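Local atomic coordinates of NO-binding heme-dependent sensor protein (Shewanella oneidensis, PDB entry 4U99), a protein that probably senses nitric oxide through a bound heme, as a gas sensor of the H-NOX family. Residues V65-G70 with C141-L146. The protein carries 3 engineered substitutions. Residues are numbered along the deposited sequence; the frame is centred on the assembly and turned at random.
Sequences VVKAFG and CAEGLL. With HEM (protoporphyrin IX containing Fe), chain C.
Gly70 and Gly144 meet where helices 62-80 and 139-152 cross, their CA atoms 4.0 Å apart and the axes of the two segments approaching to 6.5 Å at an angle of -37°. With the helices this close, a CB at Gly70 would run into Cys141 O, and one at Gly144 into Lys67 O. The closeness lets backbone meet backbone, and the CA of Gly144 makes a CA-H...O contact of 3.2 Å to Lys67 O. Side chains close the seam on its flanks. Val66 sends CG1, anti to its own backbone N (chi1 170°), against Cys141 CB at 3.7 Å, while the SG of Cys141 reaches to the CA of Gly70. In this H-NOX fold, helix 139-152 is thus packed between helix 62-80 and the heme: Ala142 and Leu146 meet a methyl and a vinyl group at the heme's rim, and Leu145 divides its branches, CD2 lying 3.4 Å from Gly70 O and CD1 packing on the macrocycle, 3.5 Å from C1B of the heme. At the outer edge Lys67, extended through all four torsions, runs past Gly144 so that NZ forms a salt bridge to Glu143 OE2 at 3.3 Å, its hydrogen bond a weak one. The other carboxylate oxygen, OE1, is hydrogen-bonded to ND1 of His161, a ligand of the bound zinc ion; Glu143 is thus a second-shell residue of the zinc site, with Lys67 one layer further out. A methionine in place of Lys67 would probably leave Glu143 OE2 without its cationic mate, its carboxylate then held mainly through OE1 by His161.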
ATOM      1  N   VAL A  65       0.857   9.806   6.781  1.00 43.51           N
ATOM      2  CA  VAL A  65       2.165   9.222   6.520  1.00 43.15           C
ATOM      3  C   VAL A  65       2.012   7.821   5.933  1.00 44.27           C
ATOM      4  O   VAL A  65       2.713   7.452   4.992  1.00 39.59           O
ATOM      5  CB  VAL A  65       3.018   9.159   7.804  1.00 45.40           C
ATOM      6  CG1 VAL A  65       4.297   8.356   7.579  1.00 46.20           C
ATOM      7  CG2 VAL A  65       3.347  10.561   8.284  1.00 50.42           C
ATOM      8  N   VAL A  66       1.097   7.042   6.498  1.00 44.36           N
ATOM      9  CA  VAL A  66       0.852   5.688   6.022  1.00 44.10           C
ATOM     10  C   VAL A  66       0.320   5.720   4.589  1.00 43.42           C
ATOM     11  O   VAL A  66       0.672   4.872   3.771  1.00 37.17           O
ATOM     12  CB  VAL A  66      -0.141   4.943   6.943  1.00 41.41           C
ATOM     13  CG1 VAL A  66      -0.591   3.626   6.319  1.00 41.73           C
ATOM     14  CG2 VAL A  66       0.492   4.693   8.299  1.00 46.23           C
ATOM     15  N   LYS A  67      -0.527   6.702   4.290  1.00 42.66           N
ATOM     16  CA  LYS A  67      -1.058   6.862   2.942  1.00 44.33           C
ATOM     17  C   LYS A  67       0.045   7.258   1.959  1.00 42.87           C
ATOM     18  O   LYS A  67       0.090   6.760   0.837  1.00 40.47           O
ATOM     19  CB  LYS A  67      -2.177   7.908   2.932  1.00 44.98           C
ATOM     20  CG  LYS A  67      -2.799   8.153   1.564  1.00 40.99           C
ATOM     21  CD  LYS A  67      -3.959   9.140   1.668  1.00 46.87           C
ATOM     22  CE  LYS A  67      -4.447   9.588   0.297  1.00 53.48           C
ATOM     23  NZ  LYS A  67      -5.638  10.483   0.397  1.00 60.98           N
ATOM     24  N   ALA A  68       0.927   8.157   2.381  1.00 42.10           N
ATOM     25  CA  ALA A  68       2.027   8.589   1.533  1.00 44.96           C
ATOM     26  C   ALA A  68       2.920   7.396   1.220  1.00 46.49           C
ATOM     27  O   ALA A  68       3.309   7.186   0.072  1.00 41.82           O
ATOM     28  CB  ALA A  68       2.823   9.694   2.202  1.00 47.38           C
ATOM     29  N   PHE A  69       3.224   6.613   2.251  1.00 43.01           N
ATOM     30  CA  PHE A  69       4.016   5.403   2.098  1.00 43.93           C
ATOM     31  C   PHE A  69       3.349   4.442   1.121  1.00 39.03           C
ATOM     32  O   PHE A  69       4.003   3.884   0.249  1.00 39.21           O
ATOM     33  CB  PHE A  69       4.223   4.727   3.455  1.00 43.21           C
ATOM     34  CG  PHE A  69       4.920   3.397   3.368  1.00 42.60           C
ATOM     35  CD1 PHE A  69       6.137   3.279   2.720  1.00 45.92           C
ATOM     36  CD2 PHE A  69       4.360   2.268   3.941  1.00 44.44           C
ATOM     37  CE1 PHE A  69       6.783   2.058   2.640  1.00 45.37           C
ATOM     38  CE2 PHE A  69       5.001   1.044   3.867  1.00 43.77           C
ATOM     39  CZ  PHE A  69       6.214   0.940   3.213  1.00 42.17           C
ATOM     40  N   GLY A  70       2.043   4.259   1.273  1.00 39.68           N
ATOM     41  CA  GLY A  70       1.278   3.429   0.364  1.00 38.27           C
ATOM     42  C   GLY A  70       1.483   3.818  -1.091  1.00 42.03           C
ATOM     43  O   GLY A  70       1.696   2.958  -1.949  1.00 37.14           O
ATOM     44  N   CYS A 141      -2.971   2.619   4.010  1.00 36.75           N
ATOM     45  CA  CYS A 141      -1.917   2.133   3.126  1.00 35.76           C
ATOM     46  C   CYS A 141      -2.556   1.700   1.813  1.00 35.14           C
ATOM     47  O   CYS A 141      -2.029   1.976   0.745  1.00 32.96           O
ATOM     48  CB  CYS A 141      -1.138   0.976   3.756  1.00 38.98           C
ATOM     49  SG  CYS A 141       0.334   0.490   2.811  1.00 40.40           S
ATOM     50  N   ALA A 142      -3.706   1.035   1.903  1.00 34.22           N
ATOM     51  CA  ALA A 142      -4.449   0.630   0.714  1.00 33.45           C
ATOM     52  C   ALA A 142      -4.837   1.835  -0.137  1.00 40.45           C
ATOM     53  O   ALA A 142      -4.699   1.797  -1.360  1.00 34.23           O
ATOM     54  CB  ALA A 142      -5.694  -0.155   1.104  1.00 32.29           C
ATOM     55  N   GLU A 143      -5.326   2.895   0.509  1.00 34.21           N
ATOM     56  CA  GLU A 143      -5.663   4.129  -0.202  1.00 39.08           C
ATOM     57  C   GLU A 143      -4.456   4.632  -0.978  1.00 37.43           C
ATOM     58  O   GLU A 143      -4.552   4.926  -2.168  1.00 36.39           O
ATOM     59  CB  GLU A 143      -6.147   5.223   0.761  1.00 36.35           C
ATOM     60  CG  GLU A 143      -7.644   5.449   0.732  1.00 44.71           C
ATOM     61  CD  GLU A 143      -8.059   6.766   1.379  1.00 39.75           C
ATOM     62  OE1 GLU A 143      -8.850   6.726   2.339  1.00 41.40           O
ATOM     63  OE2 GLU A 143      -7.606   7.834   0.919  1.00 47.09           O
ATOM     64  N   GLY A 144      -3.322   4.726  -0.293  1.00 36.40           N
ATOM     65  CA  GLY A 144      -2.093   5.169  -0.919  1.00 36.07           C
ATOM     66  C   GLY A 144      -1.714   4.291  -2.099  1.00 35.85           C
ATOM     67  O   GLY A 144      -1.366   4.791  -3.168  1.00 36.88           O
ATOM     68  N   LEU A 145      -1.795   2.978  -1.907  1.00 36.72           N
ATOM     69  CA  LEU A 145      -1.455   2.031  -2.966  1.00 35.60           C
ATOM     70  C   LEU A 145      -2.329   2.243  -4.202  1.00 37.60           C
ATOM     71  O   LEU A 145      -1.855   2.116  -5.331  1.00 35.50           O
ATOM     72  CB  LEU A 145      -1.585   0.593  -2.457  1.00 31.35           C
ATOM     73  CG  LEU A 145      -0.368   0.121  -1.662  1.00 33.07           C
ATOM     74  CD1 LEU A 145      -0.708  -1.050  -0.754  1.00 35.53           C
ATOM     75  CD2 LEU A 145       0.764  -0.267  -2.610  1.00 35.50           C
ATOM     76  N   LEU A 146      -3.596   2.584  -3.990  1.00 33.84           N
ATOM     77  CA  LEU A 146      -4.505   2.825  -5.103  1.00 35.99           C
ATOM     78  C   LEU A 146      -4.117   4.090  -5.862  1.00 36.88           C
ATOM     79  O   LEU A 146      -4.150   4.110  -7.093  1.00 35.85           O
ATOM     80  CB  LEU A 146      -5.948   2.922  -4.608  1.00 33.39           C
ATOM     81  CG  LEU A 146      -6.529   1.589  -4.135  1.00 35.91           C
ATOM     82  CD1 LEU A 146      -7.776   1.816  -3.303  1.00 36.02           C
ATOM     83  CD2 LEU A 146      -6.834   0.683  -5.316  1.00 33.76           C
TER
HETATM   84  CHA HEM C 201       0.345  -6.288   1.644  1.00 34.27           C
HETATM   85  CHB HEM C 201      -3.125  -3.791  -0.632  1.00 33.91           C
HETATM   86  CHC HEM C 201      -0.725  -4.134  -4.815  1.00 34.94           C
HETATM   87  CHD HEM C 201       2.151  -7.458  -2.752  1.00 35.71           C
HETATM   88  C1A HEM C 201      -0.690  -5.417   1.410  1.00 34.70           C
HETATM   89  C2A HEM C 201      -1.322  -4.556   2.390  1.00 35.17           C
HETATM   90  C3A HEM C 201      -2.282  -3.861   1.758  1.00 35.84           C
HETATM   91  C4A HEM C 201      -2.289  -4.262   0.362  1.00 34.26           C
HETATM   92  CMA HEM C 201      -3.227  -2.807   2.372  1.00 34.59           C
HETATM   93  CAA HEM C 201      -0.932  -4.466   3.886  1.00 35.18           C
HETATM   94  CBA HEM C 201      -1.325  -5.736   4.647  1.00 39.06           C
HETATM   95  CGA HEM C 201      -2.747  -5.686   5.167  1.00 41.43           C
HETATM   96  O1A HEM C 201      -3.157  -6.635   5.887  1.00 42.92           O
HETATM   97  O2A HEM C 201      -3.494  -4.716   4.880  1.00 38.16           O
HETATM   98  C1B HEM C 201      -2.767  -3.605  -1.947  1.00 33.72           C
HETATM   99  C2B HEM C 201      -3.438  -2.749  -2.902  1.00 34.19           C
HETATM  100  C3B HEM C 201      -2.778  -2.850  -4.075  1.00 35.65           C
HETATM  101  C4B HEM C 201      -1.661  -3.760  -3.874  1.00 34.68           C
HETATM  102  CMB HEM C 201      -4.702  -1.928  -2.545  1.00 34.17           C
HETATM  103  CAB HEM C 201      -3.036  -2.158  -5.438  1.00 35.22           C
HETATM  104  CBB HEM C 201      -3.764  -1.044  -5.573  1.00 43.72           C
HETATM  105  C1C HEM C 201       0.272  -5.068  -4.626  1.00 35.75           C
HETATM  106  C2C HEM C 201       1.233  -5.496  -5.620  1.00 36.38           C
HETATM  107  C3C HEM C 201       2.043  -6.402  -5.041  1.00 38.40           C
HETATM  108  C4C HEM C 201       1.594  -6.597  -3.678  1.00 35.51           C
HETATM  109  CMC HEM C 201       1.282  -4.928  -7.057  1.00 39.26           C
HETATM  110  CAC HEM C 201       3.222  -7.196  -5.649  1.00 39.07           C
HETATM  111  CBC HEM C 201       3.204  -7.580  -6.925  1.00 50.36           C
HETATM  112  C1D HEM C 201       2.041  -7.353  -1.380  1.00 36.98           C
HETATM  113  C2D HEM C 201       2.990  -7.871  -0.415  1.00 36.61           C
HETATM  114  C3D HEM C 201       2.422  -7.503   0.956  1.00 35.54           C
HETATM  115  C4D HEM C 201       1.188  -6.798   0.685  1.00 36.84           C
HETATM  116  CMD HEM C 201       4.303  -8.633  -0.692  1.00 37.87           C
HETATM  117  CAD HEM C 201       3.041  -7.808   2.334  1.00 34.85           C
HETATM  118  CBD HEM C 201       2.541  -9.149   2.856  1.00 40.21           C
HETATM  119  CGD HEM C 201       3.246  -9.449   4.152  1.00 42.31           C
HETATM  120  O1D HEM C 201       3.922  -8.531   4.689  1.00 38.38           O
HETATM  121  O2D HEM C 201       3.137 -10.598   4.647  1.00 41.74           O
HETATM  122  NA  HEM C 201      -1.304  -5.216   0.189  1.00 34.65           N
HETATM  123  NB  HEM C 201      -1.692  -4.201  -2.570  1.00 35.37           N
HETATM  124  NC  HEM C 201       0.521  -5.763  -3.459  1.00 36.52           N
HETATM  125  ND  HEM C 201       0.997  -6.735  -0.695  1.00 34.39           N
HETATM  126 FE   HEM C 201      -0.537  -5.664  -1.673  1.00 35.01          FE
HETATM  127  O   HOH W   1      -8.782  10.266  -0.027  1.00 58.15           O